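Long-range contact in rhodopsin (Rubrobacter xylanophilus, PDB 6KFQ), which binds retinal and, as a thermostable microbial rhodopsin, probably uses light to pump protons across the membrane: residues N26-T38 and G213-G227. Numbering follows the deposited sequence.
Sequences NAPEGTRYFFVIT and GLLLLSSRQALSDIG. With SO4 (sulfate ion), chain T.
Arg220 reaches over to the loop before helix 32-53 and donates two bent hydrogen bonds to a single backbone oxygen, Asn26 O, from NH1 at 2.6 Å and NH2 at 2.7 Å. The chain turns at CD (chi3 52°), presenting its NH1/NH2 end to Asn26 O, which lies near the guanidinium plane; NH2 lies beyond the oxygen, nearly in line with the C=O bond, NH1 above the carbonyl plane. The Asn26 amide lies over one guanidinium face, the two planes 17° apart, and the Pro28 ring over the other. A leucine in place of Arg220 would probably leave Asn26 O without these two donors and the loop less firmly tied to helix 220-228.

Deeper in, Leu223 can be followed outward. Its CB sits against Thr31 CG2 and Pro28 CG; beyond the branch, CD1 meets the CE2 and CZ end of Phe35, 3.5 Å from CE2, while CD2 turns to Phe34, 3.8 Å from its CD2. The contact thus ties the loop between the first two transmembrane helices of the seven-helix microbial rhodopsin fold to the end of the last, helix 194-218, and to the short helix 220-228 after it. Helix segments 32-38 and 213-218 run nearly antiparallel, at 167°. The Phe35 ring is held between Leu217 of the latter and Ala27 of the loop: Leu217 CD2 stands over the centre of one face, 3.8 Å from the centroid, in a CH-pi contact, and Ala27 CB lies against the opposite face, toward the rim. With CG2 anti to the backbone N, Thr38 presses this methyl onto Gly213 CA at a tight 3.4 Å, while its hydroxyl bonds to Asp85 of helix 70-90. At the other end, Gly227 CA makes a CA-H...O contact of 3.3 Å with Glu29 O.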
ATOM      1  N   ASN A  26      13.977 -19.098  -6.108  1.00 58.53           N
ATOM      2  CA  ASN A  26      14.138 -20.054  -5.016  1.00 63.54           C
ATOM      3  C   ASN A  26      12.905 -20.052  -4.110  1.00 62.99           C
ATOM      4  O   ASN A  26      12.995 -20.370  -2.923  1.00 64.40           O
ATOM      5  CB  ASN A  26      15.406 -19.755  -4.212  1.00 64.80           C
ATOM      6  CG  ASN A  26      15.816 -20.907  -3.299  1.00 69.10           C
ATOM      7  OD1 ASN A  26      15.497 -22.070  -3.558  1.00 71.45           O
ATOM      8  ND2 ASN A  26      16.523 -20.581  -2.221  1.00 69.37           N
ATOM      9  N   ALA A  27      11.749 -19.694  -4.663  1.00 54.09           N
ATOM     10  CA  ALA A  27      10.521 -19.656  -3.876  1.00 56.35           C
ATOM     11  C   ALA A  27      10.118 -21.066  -3.457  1.00 57.60           C
ATOM     12  O   ALA A  27      10.242 -22.005  -4.246  1.00 57.93           O
ATOM     13  CB  ALA A  27       9.386 -19.024  -4.679  1.00 54.22           C
ATOM     14  N   PRO A  28       9.641 -21.255  -2.228  1.00 56.03           N
ATOM     15  CA  PRO A  28       9.070 -22.558  -1.869  1.00 59.21           C
ATOM     16  C   PRO A  28       7.936 -22.910  -2.819  1.00 60.48           C
ATOM     17  O   PRO A  28       7.251 -22.036  -3.353  1.00 59.13           O
ATOM     18  CB  PRO A  28       8.571 -22.346  -0.437  1.00 58.35           C
ATOM     19  CG  PRO A  28       9.458 -21.260   0.093  1.00 55.61           C
ATOM     20  CD  PRO A  28       9.715 -20.345  -1.072  1.00 54.34           C
ATOM     21  N   GLU A  29       7.755 -24.203  -3.056  1.00 68.24           N
ATOM     22  CA  GLU A  29       6.775 -24.600  -4.054  1.00 70.46           C
ATOM     23  C   GLU A  29       5.366 -24.313  -3.555  1.00 66.37           C
ATOM     24  O   GLU A  29       5.089 -24.325  -2.351  1.00 65.70           O
ATOM     25  CB  GLU A  29       6.932 -26.073  -4.417  1.00 80.07           C
ATOM     26  CG  GLU A  29       6.295 -27.049  -3.467  1.00 83.82           C
ATOM     27  CD  GLU A  29       6.392 -28.452  -3.999  1.00 91.73           C
ATOM     28  OE1 GLU A  29       5.513 -29.280  -3.678  1.00 94.65           O
ATOM     29  OE2 GLU A  29       7.350 -28.715  -4.757  1.00 94.83           O
ATOM     30  N   GLY A  30       4.478 -24.018  -4.500  1.00 64.05           N
ATOM     31  CA  GLY A  30       3.148 -23.565  -4.164  1.00 63.28           C
ATOM     32  C   GLY A  30       3.069 -22.171  -3.585  1.00 61.23           C
ATOM     33  O   GLY A  30       1.988 -21.759  -3.158  1.00 62.90           O
ATOM     34  N   THR A  31       4.177 -21.424  -3.553  1.00 60.28           N
ATOM     35  CA  THR A  31       4.174 -20.077  -2.990  1.00 57.38           C
ATOM     36  C   THR A  31       4.598 -19.013  -3.990  1.00 53.88           C
ATOM     37  O   THR A  31       4.704 -17.839  -3.616  1.00 49.10           O
ATOM     38  CB  THR A  31       5.093 -19.992  -1.770  1.00 58.11           C
ATOM     39  OG1 THR A  31       6.460 -19.988  -2.207  1.00 59.80           O
ATOM     40  CG2 THR A  31       4.870 -21.165  -0.868  1.00 58.81           C
ATOM     41  N   ARG A  32       4.844 -19.386  -5.248  1.00 55.53           N
ATOM     42  CA  ARG A  32       5.395 -18.427  -6.203  1.00 57.70           C
ATOM     43  C   ARG A  32       4.463 -17.239  -6.416  1.00 56.27           C
ATOM     44  O   ARG A  32       4.925 -16.150  -6.778  1.00 55.43           O
ATOM     45  CB  ARG A  32       5.708 -19.128  -7.530  1.00 64.59           C
ATOM     46  CG  ARG A  32       4.912 -18.636  -8.729  1.00 69.35           C
ATOM     47  CD  ARG A  32       5.257 -19.437  -9.980  1.00 75.26           C
ATOM     48  NE  ARG A  32       4.731 -18.818 -11.194  1.00 77.79           N
ATOM     49  N   TYR A  33       3.158 -17.409  -6.168  1.00 53.57           N
ATOM     50  CA  TYR A  33       2.236 -16.300  -6.392  1.00 50.94           C
ATOM     51  C   TYR A  33       2.466 -15.165  -5.400  1.00 46.75           C
ATOM     52  O   TYR A  33       2.197 -14.007  -5.728  1.00 44.27           O
ATOM     53  CB  TYR A  33       0.780 -16.775  -6.341  1.00 52.76           C
ATOM     54  CG  TYR A  33       0.364 -17.439  -5.047  1.00 52.38           C
ATOM     55  CD1 TYR A  33      -0.244 -16.714  -4.029  1.00 48.37           C
ATOM     56  CD2 TYR A  33       0.567 -18.796  -4.852  1.00 55.15           C
ATOM     57  CE1 TYR A  33      -0.624 -17.324  -2.846  1.00 48.21           C
ATOM     58  CE2 TYR A  33       0.185 -19.415  -3.683  1.00 55.72           C
ATOM     59  CZ  TYR A  33      -0.407 -18.680  -2.684  1.00 51.42           C
ATOM     60  OH  TYR A  33      -0.771 -19.321  -1.523  1.00 50.52           O
ATOM     61  N   PHE A  34       2.968 -15.465  -4.198  1.00 44.97           N
ATOM     62  CA  PHE A  34       3.337 -14.397  -3.269  1.00 41.41           C
ATOM     63  C   PHE A  34       4.437 -13.525  -3.857  1.00 44.91           C
ATOM     64  O   PHE A  34       4.369 -12.290  -3.808  1.00 38.65           O
ATOM     65  CB  PHE A  34       3.794 -14.987  -1.935  1.00 52.73           C
ATOM     66  CG  PHE A  34       2.674 -15.411  -1.034  1.00 49.78           C
ATOM     67  CD1 PHE A  34       1.832 -14.472  -0.466  1.00 46.75           C
ATOM     68  CD2 PHE A  34       2.477 -16.751  -0.732  1.00 50.92           C
ATOM     69  CE1 PHE A  34       0.798 -14.862   0.379  1.00 45.58           C
ATOM     70  CE2 PHE A  34       1.446 -17.149   0.112  1.00 52.66           C
ATOM     71  CZ  PHE A  34       0.607 -16.200   0.666  1.00 48.26           C
ATOM     72  N   PHE A  35       5.472 -14.158  -4.411  1.00 41.85           N
ATOM     73  CA  PHE A  35       6.583 -13.409  -4.986  1.00 41.27           C
ATOM     74  C   PHE A  35       6.125 -12.578  -6.177  1.00 42.69           C
ATOM     75  O   PHE A  35       6.594 -11.450  -6.375  1.00 39.47           O
ATOM     76  CB  PHE A  35       7.706 -14.380  -5.385  1.00 48.45           C
ATOM     77  CG  PHE A  35       8.328 -15.086  -4.212  1.00 46.70           C
ATOM     78  CD1 PHE A  35       9.542 -14.669  -3.703  1.00 43.82           C
ATOM     79  CD2 PHE A  35       7.668 -16.137  -3.586  1.00 48.25           C
ATOM     80  CE1 PHE A  35      10.103 -15.296  -2.610  1.00 48.65           C
ATOM     81  CE2 PHE A  35       8.218 -16.766  -2.489  1.00 48.25           C
ATOM     82  CZ  PHE A  35       9.438 -16.352  -2.002  1.00 49.05           C
ATOM     83  N   VAL A  36       5.192 -13.110  -6.967  1.00 46.04           N
ATOM     84  CA  VAL A  36       4.685 -12.382  -8.126  1.00 47.76           C
ATOM     85  C   VAL A  36       3.870 -11.170  -7.682  1.00 47.20           C
ATOM     86  O   VAL A  36       4.056 -10.060  -8.192  1.00 43.55           O
ATOM     87  CB  VAL A  36       3.862 -13.321  -9.024  1.00 51.62           C
ATOM     88  CG1 VAL A  36       3.243 -12.552 -10.175  1.00 53.64           C
ATOM     89  CG2 VAL A  36       4.734 -14.450  -9.541  1.00 51.48           C
ATOM     90  N   ILE A  37       2.955 -11.367  -6.726  1.00 44.77           N
ATOM     91  CA  ILE A  37       2.133 -10.261  -6.235  1.00 37.94           C
ATOM     92  C   ILE A  37       3.004  -9.173  -5.632  1.00 36.81           C
ATOM     93  O   ILE A  37       2.774  -7.977  -5.853  1.00 37.07           O
ATOM     94  CB  ILE A  37       1.109 -10.770  -5.205  1.00 38.01           C
ATOM     95  CG1 ILE A  37       0.121 -11.750  -5.846  1.00 40.06           C
ATOM     96  CG2 ILE A  37       0.386  -9.601  -4.555  1.00 38.50           C
ATOM     97  CD1 ILE A  37      -0.875 -12.359  -4.841  1.00 40.42           C
ATOM     98  N   THR A  38       4.007  -9.568  -4.847  1.00 36.91           N
ATOM     99  CA  THR A  38       4.805  -8.589  -4.114  1.00 36.84           C
ATOM    100  C   THR A  38       5.766  -7.841  -5.034  1.00 36.68           C
ATOM    101  O   THR A  38       6.039  -6.653  -4.814  1.00 33.48           O
ATOM    102  CB  THR A  38       5.549  -9.296  -2.980  1.00 37.11           C
ATOM    103  OG1 THR A  38       4.592  -9.958  -2.141  1.00 38.11           O
ATOM    104  CG2 THR A  38       6.323  -8.301  -2.149  1.00 38.32           C
ATOM    105  N   GLY A 213       7.545  -6.280   1.689  1.00 28.05           N
ATOM    106  CA  GLY A 213       7.841  -7.394   0.809  1.00 28.85           C
ATOM    107  C   GLY A 213       9.079  -8.168   1.214  1.00 34.08           C
ATOM    108  O   GLY A 213       9.123  -9.392   1.067  1.00 38.27           O
ATOM    109  N   LEU A 214      10.096  -7.473   1.723  1.00 34.39           N
ATOM    110  CA  LEU A 214      11.281  -8.160   2.235  1.00 36.84           C
ATOM    111  C   LEU A 214      10.919  -9.094   3.380  1.00 36.98           C
ATOM    112  O   LEU A 214      11.368 -10.246   3.420  1.00 40.65           O
ATOM    113  CB  LEU A 214      12.313  -7.140   2.698  1.00 33.84           C
ATOM    114  CG  LEU A 214      13.233  -6.571   1.626  1.00 37.63           C
ATOM    115  CD1 LEU A 214      14.011  -5.379   2.167  1.00 37.68           C
ATOM    116  CD2 LEU A 214      14.189  -7.667   1.143  1.00 40.36           C
ATOM    117  N   LEU A 215      10.112  -8.608   4.326  1.00 33.19           N
ATOM    118  CA  LEU A 215       9.687  -9.432   5.451  1.00 38.65           C
ATOM    119  C   LEU A 215       8.841 -10.612   4.990  1.00 36.90           C
ATOM    120  O   LEU A 215       9.027 -11.738   5.467  1.00 38.12           O
ATOM    121  CB  LEU A 215       8.917  -8.579   6.455  1.00 35.33           C
ATOM    122  CG  LEU A 215       9.748  -7.517   7.170  1.00 36.83           C
ATOM    123  CD1 LEU A 215       8.861  -6.613   8.012  1.00 37.10           C
ATOM    124  CD2 LEU A 215      10.842  -8.168   8.015  1.00 40.01           C
ATOM    125  N   LEU A 216       7.918 -10.378   4.056  1.00 33.64           N
ATOM    126  CA  LEU A 216       7.062 -11.455   3.563  1.00 34.75           C
ATOM    127  C   LEU A 216       7.878 -12.521   2.836  1.00 40.71           C
ATOM    128  O   LEU A 216       7.834 -13.711   3.180  1.00 41.44           O
ATOM    129  CB  LEU A 216       5.988 -10.879   2.633  1.00 32.97           C
ATOM    130  CG  LEU A 216       5.106 -11.943   1.970  1.00 39.54           C
ATOM    131  CD1 LEU A 216       4.395 -12.772   3.022  1.00 39.56           C
ATOM    132  CD2 LEU A 216       4.104 -11.301   1.016  1.00 40.67           C
ATOM    133  N   LEU A 217       8.627 -12.106   1.816  1.00 39.64           N
ATOM    134  CA  LEU A 217       9.279 -13.062   0.926  1.00 41.67           C
ATOM    135  C   LEU A 217      10.503 -13.716   1.551  1.00 43.43           C
ATOM    136  O   LEU A 217      10.966 -14.737   1.034  1.00 44.67           O
ATOM    137  CB  LEU A 217       9.659 -12.375  -0.386  1.00 41.60           C
ATOM    138  CG  LEU A 217       8.457 -11.772  -1.115  1.00 41.87           C
ATOM    139  CD1 LEU A 217       8.844 -11.272  -2.501  1.00 42.22           C
ATOM    140  CD2 LEU A 217       7.320 -12.779  -1.201  1.00 43.28           C
ATOM    141  N   SER A 218      11.028 -13.173   2.647  1.00 48.44           N
ATOM    142  CA  SER A 218      12.097 -13.837   3.383  1.00 54.10           C
ATOM    143  C   SER A 218      11.581 -14.862   4.390  1.00 51.98           C
ATOM    144  O   SER A 218      12.386 -15.625   4.940  1.00 51.16           O
ATOM    145  CB  SER A 218      12.960 -12.802   4.107  1.00 53.97           C
ATOM    146  OG  SER A 218      13.488 -11.859   3.192  1.00 57.41           O
ATOM    147  N   SER A 219      10.270 -14.893   4.650  1.00 49.37           N
ATOM    148  CA  SER A 219       9.674 -15.835   5.602  1.00 48.88           C
ATOM    149  C   SER A 219       9.417 -17.172   4.907  1.00 50.40           C
ATOM    150  O   SER A 219       8.280 -17.609   4.706  1.00 47.22           O
ATOM    151  CB  SER A 219       8.384 -15.273   6.187  1.00 48.02           C
ATOM    152  OG  SER A 219       8.601 -14.060   6.877  1.00 49.54           O
ATOM    153  N   ARG A 220      10.519 -17.846   4.569  1.00 47.99           N
ATOM    154  CA  ARG A 220      10.436 -19.053   3.755  1.00 51.01           C
ATOM    155  C   ARG A 220       9.734 -20.189   4.481  1.00 49.78           C
ATOM    156  O   ARG A 220       9.039 -20.988   3.845  1.00 52.84           O
ATOM    157  CB  ARG A 220      11.839 -19.489   3.320  1.00 54.08           C
ATOM    158  CG  ARG A 220      12.602 -18.410   2.563  1.00 55.23           C
ATOM    159  CD  ARG A 220      13.966 -18.918   2.097  1.00 57.00           C
ATOM    160  NE  ARG A 220      13.825 -20.169   1.358  1.00 59.61           N
ATOM    161  CZ  ARG A 220      13.427 -20.249   0.092  1.00 56.72           C
ATOM    162  NH1 ARG A 220      13.144 -19.151  -0.592  1.00 54.83           N
ATOM    163  NH2 ARG A 220      13.320 -21.435  -0.493  1.00 59.20           N
ATOM    164  N   GLN A 221       9.906 -20.287   5.801  1.00 56.55           N
ATOM    165  CA  GLN A 221       9.211 -21.325   6.558  1.00 58.34           C
ATOM    166  C   GLN A 221       7.707 -21.142   6.467  1.00 55.98           C
ATOM    167  O   GLN A 221       6.964 -22.098   6.215  1.00 55.55           O
ATOM    168  CB  GLN A 221       9.655 -21.305   8.018  1.00 64.49           C
ATOM    169  CG  GLN A 221       8.828 -22.213   8.917  1.00 71.81           C
ATOM    170  CD  GLN A 221       9.066 -21.941  10.387  1.00 76.44           C
ATOM    171  OE1 GLN A 221       9.773 -20.999  10.747  1.00 78.09           O
ATOM    172  NE2 GLN A 221       8.470 -22.761  11.247  1.00 78.10           N
ATOM    173  N   ALA A 222       7.239 -19.911   6.677  1.00 46.36           N
ATOM    174  CA  ALA A 222       5.813 -19.620   6.573  1.00 46.99           C
ATOM    175  C   ALA A 222       5.298 -19.915   5.170  1.00 43.97           C
ATOM    176  O   ALA A 222       4.263 -20.566   4.998  1.00 45.74           O
ATOM    177  CB  ALA A 222       5.562 -18.163   6.949  1.00 42.67           C
ATOM    178  N   LEU A 223       6.020 -19.443   4.153  1.00 46.98           N
ATOM    179  CA  LEU A 223       5.629 -19.708   2.773  1.00 46.53           C
ATOM    180  C   LEU A 223       5.528 -21.209   2.517  1.00 48.58           C
ATOM    181  O   LEU A 223       4.498 -21.702   2.043  1.00 54.41           O
ATOM    182  CB  LEU A 223       6.625 -19.046   1.815  1.00 48.71           C
ATOM    183  CG  LEU A 223       6.632 -17.517   1.954  1.00 49.56           C
ATOM    184  CD1 LEU A 223       7.568 -16.872   0.951  1.00 52.65           C
ATOM    185  CD2 LEU A 223       5.222 -16.957   1.830  1.00 49.05           C
ATOM    186  N   SER A 224       6.568 -21.958   2.884  1.00 48.51           N
ATOM    187  CA  SER A 224       6.545 -23.399   2.655  1.00 56.93           C
ATOM    188  C   SER A 224       5.408 -24.059   3.422  1.00 55.58           C
ATOM    189  O   SER A 224       4.798 -25.014   2.931  1.00 57.45           O
ATOM    190  CB  SER A 224       7.890 -24.023   3.034  1.00 65.61           C
ATOM    191  OG  SER A 224       8.139 -23.910   4.422  1.00 70.93           O
ATOM    192  N   ASP A 225       5.104 -23.560   4.627  1.00 56.32           N
ATOM    193  CA  ASP A 225       3.933 -24.032   5.363  1.00 54.63           C
ATOM    194  C   ASP A 225       2.674 -23.903   4.515  1.00 54.84           C
ATOM    195  O   ASP A 225       1.864 -24.833   4.428  1.00 55.97           O
ATOM    196  CB  ASP A 225       3.774 -23.245   6.668  1.00 52.89           C
ATOM    197  CG  ASP A 225       4.666 -23.758   7.784  1.00 55.76           C
ATOM    198  OD1 ASP A 225       5.333 -24.794   7.594  1.00 57.26           O
ATOM    199  OD2 ASP A 225       4.688 -23.122   8.861  1.00 54.56           O
ATOM    200  N   ILE A 226       2.502 -22.745   3.876  1.00 53.81           N
ATOM    201  CA  ILE A 226       1.326 -22.506   3.044  1.00 53.90           C
ATOM    202  C   ILE A 226       1.406 -23.316   1.758  1.00 54.60           C
ATOM    203  O   ILE A 226       0.410 -23.898   1.312  1.00 50.40           O
ATOM    204  CB  ILE A 226       1.180 -20.998   2.760  1.00 53.59           C
ATOM    205  CG1 ILE A 226       0.916 -20.243   4.061  1.00 51.30           C
ATOM    206  CG2 ILE A 226       0.060 -20.733   1.754  1.00 54.43           C
ATOM    207  CD1 ILE A 226       0.942 -18.741   3.908  1.00 47.21           C
ATOM    208  N   GLY A 227       2.591 -23.370   1.143  1.00 56.62           N
ATOM    209  CA  GLY A 227       2.733 -24.113  -0.098  1.00 61.45           C
ATOM    210  C   GLY A 227       2.483 -25.598   0.071  1.00 65.08           C
ATOM    211  O   GLY A 227       1.907 -26.245  -0.808  1.00 65.86           O
TER
HETATM  212  S   SO4 T 319       2.917 -21.594  -7.445  1.00 88.56           S
HETATM  213  O1  SO4 T 319       2.522 -20.228  -7.117  1.00 88.45           O
HETATM  214  O2  SO4 T 319       3.094 -21.727  -8.888  1.00 88.92           O
HETATM  215  O3  SO4 T 319       4.173 -21.916  -6.770  1.00 87.03           O
HETATM  216  O4  SO4 T 319       1.872 -22.513  -7.003  1.00 89.95           O